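Local coordinates for protein glycoside hydrolase family 43 (PDB 4QQS) that hydrolyses glycosidic bonds as a thermostable five-bladed beta-propeller enzyme with alpha-L-arabinofuranosidase activity, probably acting in the breakdown of xylan, at residues G11-Y19 / Y27-I35; S266-T274 / R285-Y293. One frame throughout, in Å; residues are numbered along the deposited sequence.

Interaction 1 of 2, residues G11-Y19 / Y27-I35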
loop_
_atom_site.group_PDB
_atom_site.type_symbol
_atom_site.label_atom_id
_atom_site.label_comp_id
_atom_site.label_asym_id
_atom_site.label_seq_id
_atom_site.Cartn_x
_atom_site.Cartn_y
_atom_site.Cartn_z
ATOM N N GLY A 11 -8.974 -13.998 -8.654
ATOM C CA GLY A 11 -8.235 -15.217 -8.407
ATOM C C GLY A 11 -6.735 -15.019 -8.453
ATOM O O GLY A 11 -5.994 -15.905 -8.880
ATOM N N ILE A 12 -6.287 -13.853 -8.009
ATOM C CA ILE A 12 -4.883 -13.513 -8.041
ATOM C C ILE A 12 -4.248 -13.932 -6.726
ATOM O O ILE A 12 -4.586 -13.395 -5.677
ATOM C CB ILE A 12 -4.698 -12.005 -8.240
ATOM C CG1 ILE A 12 -5.327 -11.555 -9.560
ATOM C CG2 ILE A 12 -3.223 -11.645 -8.217
ATOM C CD1 ILE A 12 -5.471 -10.065 -9.665
ATOM N N THR A 13 -3.364 -14.917 -6.791
ATOM C CA THR A 13 -2.697 -15.437 -5.615
ATOM C C THR A 13 -1.191 -15.316 -5.795
ATOM O O THR A 13 -0.703 -14.897 -6.843
ATOM C CB THR A 13 -3.093 -16.894 -5.329
ATOM O OG1 THR A 13 -2.535 -17.732 -6.347
ATOM C CG2 THR A 13 -4.620 -17.058 -5.274
ATOM N N GLY A 14 -0.460 -15.646 -4.739
ATOM C CA GLY A 14 0.986 -15.519 -4.744
ATOM C C GLY A 14 1.445 -14.072 -4.743
ATOM O O GLY A 14 2.538 -13.765 -5.234
ATOM N N ILE A 15 0.624 -13.188 -4.183
ATOM C CA ILE A 15 0.941 -11.776 -4.163
ATOM C C ILE A 15 0.910 -11.219 -2.754
ATOM O O ILE A 15 0.616 -11.933 -1.793
ATOM C CB ILE A 15 0.015 -10.970 -5.113
ATOM C CG1 ILE A 15 -1.465 -11.062 -4.726
ATOM C CG2 ILE A 15 0.202 -11.457 -6.534
ATOM C CD1 ILE A 15 -1.927 -10.284 -3.499
ATOM N N GLY A 16 1.222 -9.928 -2.648
ATOM C CA GLY A 16 0.883 -9.131 -1.488
ATOM C C GLY A 16 0.770 -7.682 -1.920
ATOM O O GLY A 16 1.234 -7.310 -2.992
ATOM N N ASP A 17 0.157 -6.855 -1.095
ATOM C CA ASP A 17 0.312 -5.413 -1.161
ATOM C C ASP A 17 -0.313 -4.842 -2.444
ATOM O O ASP A 17 0.352 -4.211 -3.260
ATOM C CB ASP A 17 1.789 -5.036 -1.024
ATOM C CG ASP A 17 2.487 -5.797 0.100
ATOM O OD1 ASP A 17 3.638 -6.250 -0.121
ATOM O OD2 ASP A 17 1.891 -5.942 1.183
ATOM N N PRO A 18 -1.614 -5.068 -2.633
ATOM C CA PRO A 18 -2.237 -4.672 -3.901
ATOM C C PRO A 18 -2.504 -3.178 -4.011
ATOM O O PRO A 18 -3.246 -2.627 -3.206
ATOM C CB PRO A 18 -3.554 -5.444 -3.879
ATOM C CG PRO A 18 -3.891 -5.558 -2.435
ATOM C CD PRO A 18 -2.562 -5.797 -1.773
ATOM N N TYR A 19 -1.945 -2.556 -5.035
ATOM C CA TYR A 19 -2.130 -1.133 -5.266
ATOM C C TYR A 19 -2.883 -0.955 -6.571
ATOM O O TYR A 19 -2.404 -1.399 -7.601
ATOM C CB TYR A 19 -0.775 -0.424 -5.337
ATOM C CG TYR A 19 -0.952 1.056 -5.553
ATOM C CD1 TYR A 19 -1.169 1.552 -6.822
ATOM C CD2 TYR A 19 -0.953 1.943 -4.501
ATOM C CE1 TYR A 19 -1.364 2.881 -7.055
ATOM C CE2 TYR A 19 -1.132 3.312 -4.729
ATOM C CZ TYR A 19 -1.340 3.757 -6.019
ATOM O OH TYR A 19 -1.527 5.088 -6.307
ATOM N N TYR A 27 -8.519 0.161 -14.704
ATOM C CA TYR A 27 -7.851 -0.053 -13.434
ATOM C C TYR A 27 -6.611 -0.887 -13.634
ATOM O O TYR A 27 -6.629 -1.881 -14.351
ATOM C CB TYR A 27 -8.784 -0.762 -12.462
ATOM C CG TYR A 27 -10.027 0.023 -12.134
ATOM C CD1 TYR A 27 -11.169 -0.092 -12.906
ATOM C CD2 TYR A 27 -10.047 0.897 -11.059
ATOM C CE1 TYR A 27 -12.313 0.627 -12.610
ATOM C CE2 TYR A 27 -11.183 1.616 -10.736
ATOM C CZ TYR A 27 -12.316 1.483 -11.525
ATOM O OH TYR A 27 -13.479 2.172 -11.244
ATOM N N TYR A 28 -5.554 -0.480 -12.944
ATOM C CA TYR A 28 -4.256 -1.143 -13.007
ATOM C C TYR A 28 -3.847 -1.517 -11.600
ATOM O O TYR A 28 -3.749 -0.653 -10.729
ATOM C CB TYR A 28 -3.209 -0.227 -13.649
ATOM C CG TYR A 28 -3.640 0.181 -15.029
ATOM C CD1 TYR A 28 -3.380 -0.631 -16.119
ATOM C CD2 TYR A 28 -4.359 1.352 -15.243
ATOM C CE1 TYR A 28 -3.794 -0.283 -17.385
ATOM C CE2 TYR A 28 -4.792 1.708 -16.506
ATOM C CZ TYR A 28 -4.504 0.890 -17.581
ATOM O OH TYR A 28 -4.929 1.253 -18.850
ATOM N N LEU A 29 -3.666 -2.816 -11.385
ATOM C CA LEU A 29 -3.248 -3.365 -10.118
ATOM C C LEU A 29 -1.787 -3.751 -10.205
ATOM O O LEU A 29 -1.395 -4.491 -11.098
ATOM C CB LEU A 29 -4.088 -4.608 -9.813
ATOM C CG LEU A 29 -3.553 -5.593 -8.764
ATOM C CD1 LEU A 29 -3.724 -4.974 -7.433
ATOM C CD2 LEU A 29 -4.259 -6.924 -8.816
ATOM N N TYR A 30 -0.993 -3.252 -9.265
ATOM C CA TYR A 30 0.417 -3.581 -9.130
ATOM C C TYR A 30 0.575 -4.208 -7.757
ATOM O O TYR A 30 -0.052 -3.754 -6.808
ATOM C CB TYR A 30 1.286 -2.320 -9.228
ATOM C CG TYR A 30 0.993 -1.443 -10.426
ATOM C CD1 TYR A 30 -0.024 -0.504 -10.386
ATOM C CD2 TYR A 30 1.720 -1.558 -11.600
ATOM C CE1 TYR A 30 -0.308 0.300 -11.462
ATOM C CE2 TYR A 30 1.441 -0.746 -12.692
ATOM C CZ TYR A 30 0.417 0.180 -12.610
ATOM O OH TYR A 30 0.096 1.003 -13.660
ATOM N N ALA A 31 1.407 -5.230 -7.617
ATOM C CA ALA A 31 1.530 -5.922 -6.343
ATOM C C ALA A 31 2.905 -6.515 -6.168
ATOM O O ALA A 31 3.614 -6.784 -7.143
ATOM C CB ALA A 31 0.475 -7.030 -6.226
ATOM N N THR A 32 3.280 -6.738 -4.913
ATOM C CA THR A 32 4.369 -7.659 -4.601
ATOM C C THR A 32 4.027 -8.991 -5.264
ATOM O O THR A 32 2.923 -9.508 -5.103
ATOM C CB THR A 32 4.511 -7.829 -3.088
ATOM O OG1 THR A 32 4.719 -6.541 -2.507
ATOM C CG2 THR A 32 5.656 -8.746 -2.743
ATOM N N SER A 33 4.958 -9.519 -6.050
ATOM C CA SER A 33 4.627 -10.593 -6.968
ATOM C C SER A 33 5.918 -11.327 -7.310
ATOM O O SER A 33 6.285 -12.280 -6.618
ATOM C CB SER A 33 3.877 -10.005 -8.178
ATOM O OG SER A 33 4.538 -8.863 -8.723
ATOM N N ALA A 34 6.644 -10.839 -8.309
ATOM C CA ALA A 34 7.918 -11.427 -8.724
ATOM C C ALA A 34 9.042 -10.908 -7.816
ATOM O O ALA A 34 9.857 -10.051 -8.214
ATOM C CB ALA A 34 8.190 -11.088 -10.168
ATOM N N ILE A 35 9.079 -11.420 -6.590
ATOM C CA ILE A 35 9.889 -10.804 -5.539
ATOM C C ILE A 35 11.379 -10.773 -5.851
ATOM O O ILE A 35 12.093 -9.959 -5.284
ATOM C CB ILE A 35 9.659 -11.487 -4.167
ATOM C CG1 ILE A 35 9.839 -13.005 -4.276
ATOM C CG2 ILE A 35 8.282 -11.120 -3.624
ATOM C CD1 ILE A 35 9.844 -13.743 -2.948
HETATM O O HOH W 1 4.793 -12.650 -4.050
#
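L29 fills the hollow between I12 and P18. L29 CD2 meets I12 CD1 tip to tip at 3.5 Å, a tight fit. On the other branch, L29 CD1 lies 3.6 Å from P18 CB. CG of L29 stands opposite the backbone N (chi1 162°), and the two methyls fork, one to each neighbour. A31 is a smaller bump: A31 CB sits 3.3 Å from G16 O and touches I15 CB. G16 has no side chain, and T32 stands next to it on the same face as Y19 and Y30.

T32 OG1 donates to D17 OD1 at 2.6 Å, on the lone pair away from OD2. The same hydroxyl also bonds A73 N, so it links D17 to strand 72-79. Y19 and Y30 pair through two nearly straight backbone bonds, Y19 N to Y30 O and Y30 N to Y19 O, each 2.9 Å. A water joins G14 O and S33 O where the segments part.

The register slips by one residue between G16 and Y19. This is a beta bulge in an antiparallel hairpin, the first two strands of a propeller blade. It carries D17, the predicted proton acceptor of the active site.

Interaction 2 of 2, residues S266-T274 / R285-Y293; sequences SELFVVYHT and RTVNIDRLY
R291 meets E267 side-on. R291 NE bonds E267 OE1 at 2.9 Å and R291 NH2 bonds E267 OE2 at 2.9 Å, a two-pronged salt bridge. The arginine is extended from CG to NE. The carboxylate and guanidinium planes are 55° apart, and NE reaches OE1 from above the carboxylate plane. F269 CZ lies 3.7 Å over the centre of the R291 guanidinium. With an alanine in place of R291, the E267 carboxylate would probably lose its charged mate across the strands, and F269 CZ the guanidinium face it packs against.

Y272 places CG between its backbone N and carbonyl carbon (chi1 62°), which lays the ring across N288. N288 CB sits over one face of the Y272 ring, 3.6 Å from the centroid of that ring. Y272 OH donates to D290 OD2 at 2.6 Å, on the anti side. N288 ND2 spans two acceptors, T274 OG1 at 3.0 Å and Y272 O at 3.2 Å. Y272 O also takes N288 N, so two bonds grip it. These bonds limit rotation of the amide.

H273 and R285 run side by side, with R285 CD over one face of the imidazole. V271 packs against V287 and I289 on the other face from Y272.

The pair forms the middle of a four-stranded antiparallel sheet. Strand 257-261 flanks 268-275, and strand 298-302 flanks 285-295. P18 and V20 of strand 16-23 touch V271.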
loop_
_atom_site.group_PDB
_atom_site.type_symbol
_atom_site.label_atom_id
_atom_site.label_comp_id
_atom_site.label_asym_id
_atom_site.label_seq_id
_atom_site.Cartn_x
_atom_site.Cartn_y
_atom_site.Cartn_z
ATOM N N SER A 266 -18.770 7.029 -8.138
ATOM C CA SER A 266 -19.703 7.362 -7.067
ATOM C C SER A 266 -19.403 6.780 -5.691
ATOM O O SER A 266 -19.995 7.239 -4.715
ATOM C CB SER A 266 -21.113 6.927 -7.455
ATOM O OG SER A 266 -21.221 5.517 -7.409
ATOM N N GLU A 267 -18.528 5.785 -5.600
ATOM C CA GLU A 267 -18.270 5.127 -4.322
ATOM C C GLU A 267 -16.828 4.629 -4.270
ATOM O O GLU A 267 -16.245 4.268 -5.285
ATOM C CB GLU A 267 -19.261 3.978 -4.073
ATOM C CG GLU A 267 -19.175 2.873 -5.103
ATOM C CD GLU A 267 -20.139 1.724 -4.883
ATOM O OE1 GLU A 267 -20.897 1.726 -3.889
ATOM O OE2 GLU A 267 -20.135 0.810 -5.731
ATOM N N LEU A 268 -16.273 4.609 -3.065
ATOM C CA LEU A 268 -14.910 4.162 -2.829
ATOM C C LEU A 268 -14.859 2.670 -2.517
ATOM O O LEU A 268 -15.758 2.100 -1.883
ATOM C CB LEU A 268 -14.288 4.932 -1.663
ATOM C CG LEU A 268 -14.120 6.444 -1.835
ATOM C CD1 LEU A 268 -13.529 7.037 -0.565
ATOM C CD2 LEU A 268 -13.248 6.787 -3.056
ATOM N N PHE A 269 -13.764 2.058 -2.965
ATOM C CA PHE A 269 -13.409 0.694 -2.602
ATOM C C PHE A 269 -12.024 0.661 -1.980
ATOM O O PHE A 269 -11.081 1.274 -2.488
ATOM C CB PHE A 269 -13.429 -0.231 -3.824
ATOM C CG PHE A 269 -14.810 -0.711 -4.169
ATOM C CD1 PHE A 269 -15.684 0.096 -4.883
ATOM C CD2 PHE A 269 -15.255 -1.939 -3.723
ATOM C CE1 PHE A 269 -16.972 -0.324 -5.151
ATOM C CE2 PHE A 269 -16.548 -2.353 -3.984
ATOM C CZ PHE A 269 -17.397 -1.544 -4.698
ATOM N N VAL A 270 -11.916 -0.100 -0.897
ATOM C CA VAL A 270 -10.634 -0.518 -0.375
ATOM C C VAL A 270 -10.224 -1.796 -1.108
ATOM O O VAL A 270 -11.049 -2.683 -1.346
ATOM C CB VAL A 270 -10.689 -0.735 1.170
ATOM C CG1 VAL A 270 -11.742 -1.762 1.596
ATOM C CG2 VAL A 270 -9.338 -1.108 1.708
ATOM N N VAL A 271 -8.956 -1.851 -1.502
ATOM C CA VAL A 271 -8.369 -2.998 -2.173
ATOM C C VAL A 271 -7.307 -3.525 -1.218
ATOM O O VAL A 271 -6.412 -2.789 -0.832
ATOM C CB VAL A 271 -7.736 -2.616 -3.515
ATOM C CG1 VAL A 271 -7.209 -3.868 -4.196
ATOM C CG2 VAL A 271 -8.744 -1.877 -4.417
ATOM N N TYR A 272 -7.423 -4.781 -0.803
ATOM C CA TYR A 272 -6.603 -5.312 0.275
ATOM C C TYR A 272 -6.302 -6.780 0.039
ATOM O O TYR A 272 -7.020 -7.458 -0.698
ATOM C CB TYR A 272 -7.301 -5.111 1.635
ATOM C CG TYR A 272 -8.629 -5.821 1.762
ATOM C CD1 TYR A 272 -9.795 -5.281 1.230
ATOM C CD2 TYR A 272 -8.708 -7.043 2.404
ATOM C CE1 TYR A 272 -11.017 -5.946 1.341
ATOM C CE2 TYR A 272 -9.928 -7.713 2.531
ATOM C CZ TYR A 272 -11.074 -7.168 1.989
ATOM O OH TYR A 272 -12.251 -7.872 2.124
ATOM N N HIS A 273 -5.243 -7.272 0.669
ATOM C CA HIS A 273 -4.941 -8.685 0.568
ATOM C C HIS A 273 -5.423 -9.451 1.789
ATOM O O HIS A 273 -5.650 -8.881 2.838
ATOM C CB HIS A 273 -3.468 -8.952 0.289
ATOM C CG HIS A 273 -2.510 -8.573 1.372
ATOM N ND1 HIS A 273 -2.561 -8.939 2.704
ATOM C CD2 HIS A 273 -1.367 -7.886 1.211
ATOM C CE1 HIS A 273 -1.482 -8.445 3.309
ATOM N NE2 HIS A 273 -0.744 -7.822 2.416
ATOM N N THR A 274 -5.610 -10.754 1.597
ATOM C CA THR A 274 -5.827 -11.706 2.687
ATOM C C THR A 274 -4.997 -12.954 2.390
ATOM O O THR A 274 -4.547 -13.162 1.269
ATOM C CB THR A 274 -7.306 -12.112 2.818
ATOM O OG1 THR A 274 -7.758 -12.631 1.566
ATOM C CG2 THR A 274 -8.173 -10.945 3.235
ATOM N N ARG A 285 -0.666 -14.373 -0.566
ATOM C CA ARG A 285 -1.894 -13.628 -0.331
ATOM C C ARG A 285 -2.636 -13.410 -1.649
ATOM O O ARG A 285 -2.118 -13.686 -2.737
ATOM C CB ARG A 285 -1.607 -12.328 0.413
ATOM C CG ARG A 285 -1.152 -12.640 1.850
ATOM C CD ARG A 285 -0.059 -11.806 2.393
ATOM N NE ARG A 285 1.112 -11.693 1.534
ATOM C CZ ARG A 285 1.999 -10.747 1.746
ATOM N NH1 ARG A 285 1.818 -9.930 2.771
ATOM N NH2 ARG A 285 3.044 -10.602 0.960
ATOM N N THR A 286 -3.867 -12.934 -1.521
ATOM C CA THR A 286 -4.789 -12.816 -2.628
ATOM C C THR A 286 -5.546 -11.487 -2.520
ATOM O O THR A 286 -5.621 -10.896 -1.451
ATOM C CB THR A 286 -5.721 -14.044 -2.674
ATOM O OG1 THR A 286 -6.479 -14.061 -3.886
ATOM C CG2 THR A 286 -6.653 -14.071 -1.493
ATOM N N VAL A 287 -6.067 -11.009 -3.643
ATOM C CA VAL A 287 -6.648 -9.686 -3.772
ATOM C C VAL A 287 -8.145 -9.681 -3.474
ATOM O O VAL A 287 -8.878 -10.579 -3.906
ATOM C CB VAL A 287 -6.407 -9.162 -5.209
ATOM C CG1 VAL A 287 -7.031 -7.794 -5.409
ATOM C CG2 VAL A 287 -4.916 -9.102 -5.527
ATOM N N ASN A 288 -8.592 -8.642 -2.771
ATOM C CA ASN A 288 -9.985 -8.455 -2.372
ATOM C C ASN A 288 -10.361 -6.999 -2.510
ATOM O O ASN A 288 -9.498 -6.117 -2.429
ATOM C CB ASN A 288 -10.199 -8.835 -0.911
ATOM C CG ASN A 288 -9.718 -10.222 -0.598
ATOM O OD1 ASN A 288 -10.448 -11.198 -0.741
ATOM N ND2 ASN A 288 -8.460 -10.330 -0.238
ATOM N N ILE A 289 -11.655 -6.741 -2.680
ATOM C CA ILE A 289 -12.186 -5.384 -2.638
ATOM C C ILE A 289 -13.384 -5.328 -1.707
ATOM O O ILE A 289 -14.093 -6.324 -1.517
ATOM C CB ILE A 289 -12.581 -4.852 -4.040
ATOM C CG1 ILE A 289 -13.804 -5.587 -4.603
ATOM C CG2 ILE A 289 -11.378 -4.924 -4.990
ATOM C CD1 ILE A 289 -14.242 -5.062 -5.945
ATOM N N ASP A 290 -13.637 -4.163 -1.122
ATOM C CA ASP A 290 -14.883 -3.954 -0.396
ATOM C C ASP A 290 -15.166 -2.461 -0.293
ATOM O O ASP A 290 -14.283 -1.625 -0.476
ATOM C CB ASP A 290 -14.857 -4.617 1.002
ATOM C CG ASP A 290 -15.332 -6.072 1.001
ATOM O OD1 ASP A 290 -16.389 -6.371 0.394
ATOM O OD2 ASP A 290 -14.664 -6.912 1.665
ATOM N N ARG A 291 -16.420 -2.130 -0.005
ATOM C CA ARG A 291 -16.854 -0.746 0.047
ATOM C C ARG A 291 -16.301 -0.022 1.266
ATOM O O ARG A 291 -16.320 -0.553 2.369
ATOM C CB ARG A 291 -18.381 -0.676 0.018
ATOM C CG ARG A 291 -18.924 -1.001 -1.361
ATOM C CD ARG A 291 -20.467 -0.998 -1.434
ATOM N NE ARG A 291 -20.861 -0.950 -2.844
ATOM C CZ ARG A 291 -20.964 -1.995 -3.661
ATOM N NH1 ARG A 291 -20.852 -3.238 -3.216
ATOM N NH2 ARG A 291 -21.212 -1.785 -4.943
ATOM N N LEU A 292 -15.829 1.197 1.015
ATOM C CA LEU A 292 -15.224 2.079 2.001
ATOM C C LEU A 292 -16.049 3.361 2.020
ATOM O O LEU A 292 -16.394 3.880 0.961
ATOM C CB LEU A 292 -13.800 2.401 1.549
ATOM C CG LEU A 292 -12.954 3.258 2.473
ATOM C CD1 LEU A 292 -12.563 2.458 3.704
ATOM C CD2 LEU A 292 -11.715 3.734 1.756
ATOM N N TYR A 293 -16.377 3.877 3.199
ATOM C CA TYR A 293 -17.222 5.069 3.285
ATOM C C TYR A 293 -17.006 5.774 4.612
ATOM O O TYR A 293 -16.479 5.199 5.552
ATOM C CB TYR A 293 -18.703 4.697 3.108
ATOM C CG TYR A 293 -19.245 3.781 4.188
ATOM C CD1 TYR A 293 -18.996 2.419 4.161
ATOM C CD2 TYR A 293 -20.027 4.279 5.230
ATOM C CE1 TYR A 293 -19.494 1.571 5.137
ATOM C CE2 TYR A 293 -20.548 3.436 6.201
ATOM C CZ TYR A 293 -20.275 2.080 6.157
ATOM O OH TYR A 293 -20.766 1.228 7.126
HETATM O O HOH W 2 -17.629 5.701 -0.727
#

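Interaction 1 comes first along the chain and closes before interaction 2 opens. Their centres are about 13 Å apart. Each is an antiparallel hairpin in its own four-stranded sheet: the first two strands in one, the middle two in the other. The sheets come from near the two ends of the chain, yet they touch. I15 O bonds R285 N, and I12 O bonds T286 OG1, both probable hydrogen bonds. H273 packs on D17 and makes a weak bond to its OD2. This is consistent with a propeller whose first and last blades meet, and with residues of both lining the predicted active site, where E195 and D126 are also close to D17.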